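Local coordinates for protein triacylglycerol lipase (Clostridium botulinum, PDB 5AH1) that hydrolyses ester bonds as a zinc-binding lipase of the alpha/beta-hydrolase fold, acting on synthetic polyesters and probably on triacylglycerols, at residues I403-G408 / W415-R420; G85-G90 / Y267-D272. One frame throughout, in Å; residues are numbered along the deposited sequence.

Interaction 1: I403-G408 / W415-R420; sequences IEQYNG and WNAMPR
Just past Q405, a Met-aromatic contact joins Y406 and M418: the methyl CE of M418 sits over the centre of the Y406 ring, 3.9 Å from its centroid and 12° off the normal, while the sulfur SD lies obliquely nearer the root of the ring, 3.6 Å from Y406 CD1. The Y406 ring swings across to the methionine because its first torsion sets CG opposite the backbone N (chi1 -179°). On the ring's other face lies the backbone N of G408, offset toward the rim. The parallel strands 403-405 and 415-417 are stitched by E404 N to W415 O at 3.1 Å, nearly straight at 177°, and by A417 N to E404 O; Y406 N to A417 O follows at 2.9 Å. I403, Q405, W415 and A417 share one face of this ladder; there I403 CG1 meets W415 CB at 3.9 Å, and the amide end of Q405 folds back over the methyl of A417. A water donates to both Q405 OE1 and M418 O, bridging the segments beyond the last backbone bond. Strand 403-405 is an edge strand of the parallel sheet, and 415-417 separates it from strand 327-331, whose Y328 and S330 pair with N416, and S330 with M418.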
ATOM      1  N   ILE A 403     -16.219 -11.433   0.958  1.00  8.68           N
ATOM      2  CA  ILE A 403     -15.155 -11.617   1.939  1.00  9.50           C
ATOM      3  C   ILE A 403     -15.549 -12.726   2.893  1.00 10.74           C
ATOM      4  O   ILE A 403     -16.631 -12.692   3.475  1.00 12.08           O
ATOM      5  CB  ILE A 403     -14.914 -10.317   2.764  1.00  9.49           C
ATOM      6  CG1 ILE A 403     -14.637  -9.124   1.844  1.00  8.49           C
ATOM      7  CG2 ILE A 403     -13.784 -10.507   3.781  1.00 10.92           C
ATOM      8  CD1 ILE A 403     -14.628  -7.792   2.570  1.00  9.29           C
ATOM      9  N   GLU A 404     -14.674 -13.711   3.054  1.00 11.52           N
ATOM     10  CA  GLU A 404     -14.870 -14.740   4.068  1.00 13.70           C
ATOM     11  C   GLU A 404     -13.579 -14.923   4.829  1.00 13.01           C
ATOM     12  O   GLU A 404     -12.493 -14.839   4.256  1.00 13.25           O
ATOM     13  CB  GLU A 404     -15.226 -16.079   3.436  1.00 17.94           C
ATOM     14  CG  GLU A 404     -16.484 -16.118   2.603  1.00 22.96           C
ATOM     15  CD  GLU A 404     -16.708 -17.513   1.999  1.00 27.80           C
ATOM     16  OE1 GLU A 404     -16.070 -18.488   2.478  1.00 30.45           O
ATOM     17  OE2 GLU A 404     -17.504 -17.643   1.043  1.00 29.50           O
ATOM     18  N   GLN A 405     -13.692 -15.194   6.120  1.00 13.72           N
ATOM     19  CA  GLN A 405     -12.516 -15.521   6.903  1.00 15.01           C
ATOM     20  C   GLN A 405     -11.954 -16.856   6.424  1.00 14.74           C
ATOM     21  O   GLN A 405     -12.699 -17.791   6.133  1.00 15.84           O
ATOM     22  CB  GLN A 405     -12.825 -15.539   8.403  1.00 18.91           C
ATOM     23  CG  GLN A 405     -13.361 -14.203   8.960  1.00 22.38           C
ATOM     24  CD  GLN A 405     -12.429 -13.006   8.733  1.00 25.17           C
ATOM     25  OE1 GLN A 405     -11.272 -13.002   9.165  1.00 25.55           O
ATOM     26  NE2 GLN A 405     -12.951 -11.969   8.071  1.00 26.92           N
ATOM     27  N   TYR A 406     -10.636 -16.923   6.312  1.00 14.31           N
ATOM     28  CA  TYR A 406      -9.965 -18.121   5.854  1.00 15.41           C
ATOM     29  C   TYR A 406     -10.371 -19.303   6.717  1.00 17.92           C
ATOM     30  O   TYR A 406     -10.395 -19.206   7.942  1.00 18.26           O
ATOM     31  CB  TYR A 406      -8.459 -17.903   5.919  1.00 15.92           C
ATOM     32  CG  TYR A 406      -7.657 -19.081   5.449  1.00 16.20           C
ATOM     33  CD1 TYR A 406      -7.546 -19.376   4.097  1.00 17.03           C
ATOM     34  CD2 TYR A 406      -7.003 -19.889   6.352  1.00 16.71           C
ATOM     35  CE1 TYR A 406      -6.819 -20.460   3.664  1.00 17.83           C
ATOM     36  CE2 TYR A 406      -6.268 -20.973   5.931  1.00 17.10           C
ATOM     37  CZ  TYR A 406      -6.171 -21.249   4.581  1.00 18.29           C
ATOM     38  OH  TYR A 406      -5.439 -22.332   4.153  1.00 20.11           O
ATOM     39  N   ASN A 407     -10.702 -20.411   6.061  1.00 19.43           N
ATOM     40  CA  ASN A 407     -11.294 -21.568   6.725  1.00 21.75           C
ATOM     41  C   ASN A 407     -10.585 -22.856   6.358  1.00 21.98           C
ATOM     42  O   ASN A 407     -11.185 -23.923   6.415  1.00 22.06           O
ATOM     43  CB  ASN A 407     -12.770 -21.684   6.340  1.00 24.88           C
ATOM     44  CG  ASN A 407     -12.973 -22.066   4.870  1.00 27.64           C
ATOM     45  OD1 ASN A 407     -12.055 -21.970   4.043  1.00 28.21           O
ATOM     46  ND2 ASN A 407     -14.186 -22.492   4.540  1.00 29.67           N
ATOM     47  N   GLY A 408      -9.320 -22.756   5.961  1.00 20.73           N
ATOM     48  CA  GLY A 408      -8.541 -23.938   5.630  1.00 20.11           C
ATOM     49  C   GLY A 408      -8.670 -24.387   4.185  1.00 19.68           C
ATOM     50  O   GLY A 408      -8.173 -25.451   3.815  1.00 20.01           O
ATOM     51  N   TRP A 415     -12.269 -12.535  -1.439  1.00  8.60           N
ATOM     52  CA  TRP A 415     -11.268 -12.262  -0.412  1.00  7.99           C
ATOM     53  C   TRP A 415     -11.184 -13.378   0.621  1.00  8.50           C
ATOM     54  O   TRP A 415     -12.169 -13.707   1.275  1.00  9.34           O
ATOM     55  CB  TRP A 415     -11.591 -10.933   0.286  1.00  7.78           C
ATOM     56  CG  TRP A 415     -11.444  -9.796  -0.652  1.00  8.24           C
ATOM     57  CD1 TRP A 415     -12.392  -9.295  -1.495  1.00  8.25           C
ATOM     58  CD2 TRP A 415     -10.242  -9.084  -0.926  1.00  7.56           C
ATOM     59  NE1 TRP A 415     -11.860  -8.298  -2.270  1.00  7.23           N
ATOM     60  CE2 TRP A 415     -10.543  -8.128  -1.921  1.00  7.25           C
ATOM     61  CE3 TRP A 415      -8.954  -9.115  -0.386  1.00  8.11           C
ATOM     62  CZ2 TRP A 415      -9.579  -7.262  -2.422  1.00  7.56           C
ATOM     63  CZ3 TRP A 415      -7.999  -8.264  -0.879  1.00  8.27           C
ATOM     64  CH2 TRP A 415      -8.315  -7.331  -1.879  1.00  8.36           C
ATOM     65  N   ASN A 416      -9.979 -13.903   0.767  1.00  8.02           N
ATOM     66  CA  ASN A 416      -9.625 -14.887   1.782  1.00  8.99           C
ATOM     67  C   ASN A 416      -8.981 -14.035   2.879  1.00  8.52           C
ATOM     68  O   ASN A 416      -7.820 -13.631   2.769  1.00  8.94           O
ATOM     69  CB  ASN A 416      -8.644 -15.921   1.238  1.00  9.84           C
ATOM     70  CG  ASN A 416      -9.229 -16.754   0.117  1.00 10.51           C
ATOM     71  OD1 ASN A 416      -9.646 -17.890   0.334  1.00 11.58           O
ATOM     72  ND2 ASN A 416      -9.220 -16.232  -1.092  1.00 12.18           N
ATOM     73  N   ALA A 417      -9.770 -13.710   3.903  1.00  8.44           N
ATOM     74  CA  ALA A 417      -9.328 -12.845   4.995  1.00  9.42           C
ATOM     75  C   ALA A 417      -8.542 -13.683   6.003  1.00  8.72           C
ATOM     76  O   ALA A 417      -9.092 -14.546   6.685  1.00  9.49           O
ATOM     77  CB  ALA A 417     -10.517 -12.135   5.647  1.00 10.22           C
ATOM     78  N   MET A 418      -7.234 -13.447   6.046  1.00  8.90           N
ATOM     79  CA  MET A 418      -6.316 -14.345   6.735  1.00 10.00           C
ATOM     80  C   MET A 418      -6.235 -14.014   8.233  1.00 10.26           C
ATOM     81  O   MET A 418      -6.702 -12.961   8.674  1.00 10.50           O
ATOM     82  CB  MET A 418      -4.945 -14.298   6.035  1.00  9.77           C
ATOM     83  CG  MET A 418      -5.041 -14.615   4.548  1.00 10.77           C
ATOM     84  SD  MET A 418      -5.684 -16.280   4.209  1.00 11.18           S
ATOM     85  CE  MET A 418      -4.319 -17.304   4.754  1.00 12.87           C
ATOM     86  N   PRO A 419      -5.654 -14.924   9.031  1.00 10.12           N
ATOM     87  CA  PRO A 419      -5.638 -14.725  10.482  1.00 10.82           C
ATOM     88  C   PRO A 419      -4.978 -13.403  10.890  1.00 10.28           C
ATOM     89  O   PRO A 419      -3.896 -13.082  10.408  1.00 10.44           O
ATOM     90  CB  PRO A 419      -4.866 -15.959  10.992  1.00 12.47           C
ATOM     91  CG  PRO A 419      -5.169 -17.003   9.993  1.00 13.02           C
ATOM     92  CD  PRO A 419      -5.168 -16.270   8.674  1.00 11.05           C
ATOM     93  N   ARG A 420      -5.627 -12.651  11.770  1.00 10.08           N
ATOM     94  CA  ARG A 420      -5.173 -11.307  12.105  1.00  9.91           C
ATOM     95  C   ARG A 420      -3.754 -11.311  12.659  1.00  9.70           C
ATOM     96  O   ARG A 420      -3.404 -12.159  13.477  1.00 11.71           O
ATOM     97  CB  ARG A 420      -6.124 -10.656  13.117  1.00 10.70           C
ATOM     98  CG  ARG A 420      -5.760  -9.207  13.430  1.00 11.71           C
ATOM     99  CD  ARG A 420      -6.866  -8.435  14.148  1.00 11.79           C
ATOM    100  NE  ARG A 420      -8.028  -8.250  13.296  1.00 11.04           N
ATOM    101  CZ  ARG A 420      -8.992  -7.373  13.525  1.00 11.80           C
ATOM    102  NH1 ARG A 420      -8.922  -6.569  14.571  1.00 11.72           N
ATOM    103  NH2 ARG A 420     -10.013  -7.281  12.696  1.00 11.85           N
TER
HETATM  104  O   HOH W   1      -8.865 -11.383   8.750  1.00 13.22           O

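Interaction 2: G85-G90 / Y267-D272; sequences GFMGFG and YDLKLD
The F89 ring has Y267 CB over one face, 3.9 Å from its centroid in a CH-pi contact, and at its edge the carbonyl O of D268 lies in the ring plane, 3.4 Å from F89 CE1. K270 NZ and L269 CD2 also approach the edge, near the plane. Y267 CB owes its place over the phenyl face to the backbone; the cramped first torsion, CG between the backbone N and the carbonyl carbon (chi1 59°), then turns the Y267 ring to meet F89 obliquely, the planes at 59° and Y267 CD2 3.9 Å from F89 CZ. M87 adds its sulfur SD at 4.1 Å from L269 CD2; M87 also touches helix 242-257, and L269 helix 284-292. No direct hydrogen bond joins the segments. Instead a water donates to G88 O and accepts from K270 NZ at 2.8 Å, while NZ also donates to D268 O at 2.9 Å and forms a salt bridge with E93. An Asx turn, K270 N to D268 OD1, shapes the backbone that presents the lysine. The chemistry thus divides in two: an aromatic and aliphatic interface, and beside it a buried ammonium group whose charge is probably offset by E93.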
ATOM      1  N   GLY A  85       3.203   1.282  -0.173  1.00  7.98           N
ATOM      2  CA  GLY A  85       2.089   2.182   0.075  1.00  8.10           C
ATOM      3  C   GLY A  85       2.388   3.663  -0.016  1.00  7.60           C
ATOM      4  O   GLY A  85       3.199   4.126  -0.816  1.00  8.36           O
ATOM      5  N   PHE A  86       1.662   4.402   0.807  1.00  8.18           N
ATOM      6  CA  PHE A  86       1.768   5.859   0.889  1.00  9.28           C
ATOM      7  C   PHE A  86       3.128   6.236   1.461  1.00  9.10           C
ATOM      8  O   PHE A  86       3.562   5.646   2.458  1.00  9.66           O
ATOM      9  CB  PHE A  86       0.631   6.340   1.794  1.00 12.07           C
ATOM     10  CG  PHE A  86       0.538   7.830   1.982  1.00 13.67           C
ATOM     11  CD1 PHE A  86       0.222   8.674   0.938  1.00 14.27           C
ATOM     12  CD2 PHE A  86       0.671   8.368   3.232  1.00 16.31           C
ATOM     13  CE1 PHE A  86       0.086  10.025   1.140  1.00 15.01           C
ATOM     14  CE2 PHE A  86       0.534   9.716   3.425  1.00 17.68           C
ATOM     15  CZ  PHE A  86       0.248  10.535   2.381  1.00 16.09           C
ATOM     16  N   MET A  87       3.812   7.169   0.805  1.00  8.86           N
ATOM     17  CA  MET A  87       5.127   7.617   1.254  1.00  9.44           C
ATOM     18  C   MET A  87       6.149   6.479   1.366  1.00  9.41           C
ATOM     19  O   MET A  87       7.025   6.496   2.231  1.00 11.72           O
ATOM     20  CB  MET A  87       5.019   8.465   2.534  1.00 10.80           C
ATOM     21  CG  MET A  87       4.518   9.896   2.231  1.00 13.07           C
ATOM     22  SD  MET A  87       5.770  10.870   1.349  1.00 14.16           S
ATOM     23  CE  MET A  87       6.831  11.255   2.716  1.00 16.30           C
ATOM     24  N   GLY A  88       6.040   5.505   0.456  1.00  9.44           N
ATOM     25  CA  GLY A  88       7.085   4.516   0.237  1.00  9.41           C
ATOM     26  C   GLY A  88       7.944   4.888  -0.955  1.00  9.10           C
ATOM     27  O   GLY A  88       7.476   5.583  -1.864  1.00  9.69           O
ATOM     28  N   PHE A  89       9.206   4.456  -0.933  1.00  9.38           N
ATOM     29  CA  PHE A  89      10.193   4.835  -1.942  1.00  9.97           C
ATOM     30  C   PHE A  89      10.891   3.616  -2.532  1.00 10.30           C
ATOM     31  O   PHE A  89      10.647   2.491  -2.099  1.00  9.83           O
ATOM     32  CB  PHE A  89      11.166   5.837  -1.329  1.00  9.62           C
ATOM     33  CG  PHE A  89      10.479   7.105  -0.930  1.00  9.85           C
ATOM     34  CD1 PHE A  89      10.221   8.094  -1.867  1.00 10.58           C
ATOM     35  CD2 PHE A  89      10.017   7.282   0.367  1.00 11.76           C
ATOM     36  CE1 PHE A  89       9.516   9.250  -1.521  1.00 10.76           C
ATOM     37  CE2 PHE A  89       9.329   8.436   0.717  1.00 12.60           C
ATOM     38  CZ  PHE A  89       9.081   9.425  -0.229  1.00 11.38           C
ATOM     39  N   GLY A  90      11.738   3.853  -3.527  1.00 11.21           N
ATOM     40  CA  GLY A  90      12.356   2.783  -4.290  1.00 11.74           C
ATOM     41  C   GLY A  90      13.635   2.253  -3.698  1.00 11.38           C
ATOM     42  O   GLY A  90      14.189   2.804  -2.741  1.00 11.28           O
ATOM     43  N   TYR A 267      15.296  11.129  -1.856  1.00 12.94           N
ATOM     44  CA  TYR A 267      13.975  10.645  -2.247  1.00 12.12           C
ATOM     45  C   TYR A 267      13.293  11.656  -3.166  1.00 12.40           C
ATOM     46  O   TYR A 267      13.601  12.837  -3.147  1.00 12.92           O
ATOM     47  CB  TYR A 267      13.101  10.323  -1.023  1.00 13.48           C
ATOM     48  CG  TYR A 267      12.865  11.483  -0.102  1.00 13.01           C
ATOM     49  CD1 TYR A 267      13.795  11.817   0.877  1.00 13.62           C
ATOM     50  CD2 TYR A 267      11.732  12.265  -0.220  1.00 14.22           C
ATOM     51  CE1 TYR A 267      13.592  12.885   1.720  1.00 14.23           C
ATOM     52  CE2 TYR A 267      11.516  13.328   0.615  1.00 14.58           C
ATOM     53  CZ  TYR A 267      12.450  13.649   1.577  1.00 15.32           C
ATOM     54  OH  TYR A 267      12.204  14.728   2.390  1.00 16.38           O
ATOM     55  N   ASP A 268      12.366  11.155  -3.971  1.00 12.34           N
ATOM     56  CA  ASP A 268      11.704  11.907  -5.036  1.00 12.12           C
ATOM     57  C   ASP A 268      10.213  11.643  -4.858  1.00 10.48           C
ATOM     58  O   ASP A 268       9.799  10.494  -4.714  1.00 10.29           O
ATOM     59  CB  ASP A 268      12.243  11.363  -6.372  1.00 14.16           C
ATOM     60  CG  ASP A 268      11.602  11.980  -7.620  1.00 15.30           C
ATOM     61  OD1 ASP A 268      10.634  12.767  -7.543  1.00 13.98           O
ATOM     62  OD2 ASP A 268      12.107  11.644  -8.724  1.00 17.48           O
ATOM     63  N   LEU A 269       9.409  12.697  -4.806  1.00  9.87           N
ATOM     64  CA  LEU A 269       7.957  12.551  -4.623  1.00 10.27           C
ATOM     65  C   LEU A 269       7.221  12.212  -5.919  1.00  9.41           C
ATOM     66  O   LEU A 269       6.043  11.869  -5.887  1.00  9.59           O
ATOM     67  CB  LEU A 269       7.348  13.795  -3.994  1.00 11.55           C
ATOM     68  CG  LEU A 269       7.923  14.155  -2.628  1.00 14.22           C
ATOM     69  CD1 LEU A 269       7.399  15.507  -2.176  1.00 16.42           C
ATOM     70  CD2 LEU A 269       7.619  13.078  -1.595  1.00 15.72           C
ATOM     71  N   LYS A 270       7.918  12.288  -7.050  1.00  8.90           N
ATOM     72  CA  LYS A 270       7.421  11.756  -8.323  1.00  8.68           C
ATOM     73  C   LYS A 270       6.099  12.379  -8.768  1.00  8.78           C
ATOM     74  O   LYS A 270       5.262  11.713  -9.375  1.00 10.66           O
ATOM     75  CB  LYS A 270       7.321  10.223  -8.258  1.00  9.29           C
ATOM     76  CG  LYS A 270       8.571   9.578  -7.665  1.00 10.03           C
ATOM     77  CD  LYS A 270       8.607   8.043  -7.752  1.00 10.53           C
ATOM     78  CE  LYS A 270       9.889   7.502  -7.145  1.00 10.39           C
ATOM     79  NZ  LYS A 270       9.989   7.719  -5.691  1.00 10.09           N
ATOM     80  N   LEU A 271       5.957  13.686  -8.544  1.00  8.60           N
ATOM     81  CA  LEU A 271       4.761  14.426  -8.946  1.00  9.15           C
ATOM     82  C   LEU A 271       4.962  15.132 -10.297  1.00  8.44           C
ATOM     83  O   LEU A 271       4.405  16.199 -10.532  1.00  8.52           O
ATOM     84  CB  LEU A 271       4.366  15.411  -7.832  1.00  9.50           C
ATOM     85  CG  LEU A 271       3.842  14.694  -6.576  1.00 10.64           C
ATOM     86  CD1 LEU A 271       3.832  15.635  -5.393  1.00 11.81           C
ATOM     87  CD2 LEU A 271       2.463  14.087  -6.793  1.00 11.24           C
ATOM     88  N   ASP A 272       5.733  14.500 -11.171  1.00  9.60           N
ATOM     89  CA  ASP A 272       6.020  15.004 -12.510  1.00 10.56           C
ATOM     90  C   ASP A 272       4.751  15.416 -13.259  1.00 10.22           C
ATOM     91  O   ASP A 272       4.739  16.427 -13.966  1.00 10.91           O
ATOM     92  CB  ASP A 272       6.728  13.938 -13.358  1.00 12.95           C
ATOM     93  CG  ASP A 272       8.006  13.411 -12.737  1.00 13.97           C
ATOM     94  OD1 ASP A 272       8.074  13.226 -11.507  1.00 14.02           O
ATOM     95  OD2 ASP A 272       8.945  13.149 -13.517  1.00 15.41           O
TER
HETATM   96  O   HOH W   2       8.073   6.092  -4.494  1.00  9.28           O

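In the fold
Interaction 1 closes one margin of the central parallel sheet, whereas interaction 2 is a buried pairing of loops, joining the one that follows strand 80-83 to a distant one between helices 242-257 and 284-292. Their centres are 31 Å apart, on opposite sides of the chain's centre, and their nearest atoms remain about 14 Å apart, so they do not touch. The K270 side chain of interaction 2 is about 12 Å from the bound zinc ion, so the contact does not reach the metal site. M87 lies near, without touching, a GxSxG sequence that fits the nucleophile elbow of alpha/beta-hydrolases and would probably carry the catalytic serine.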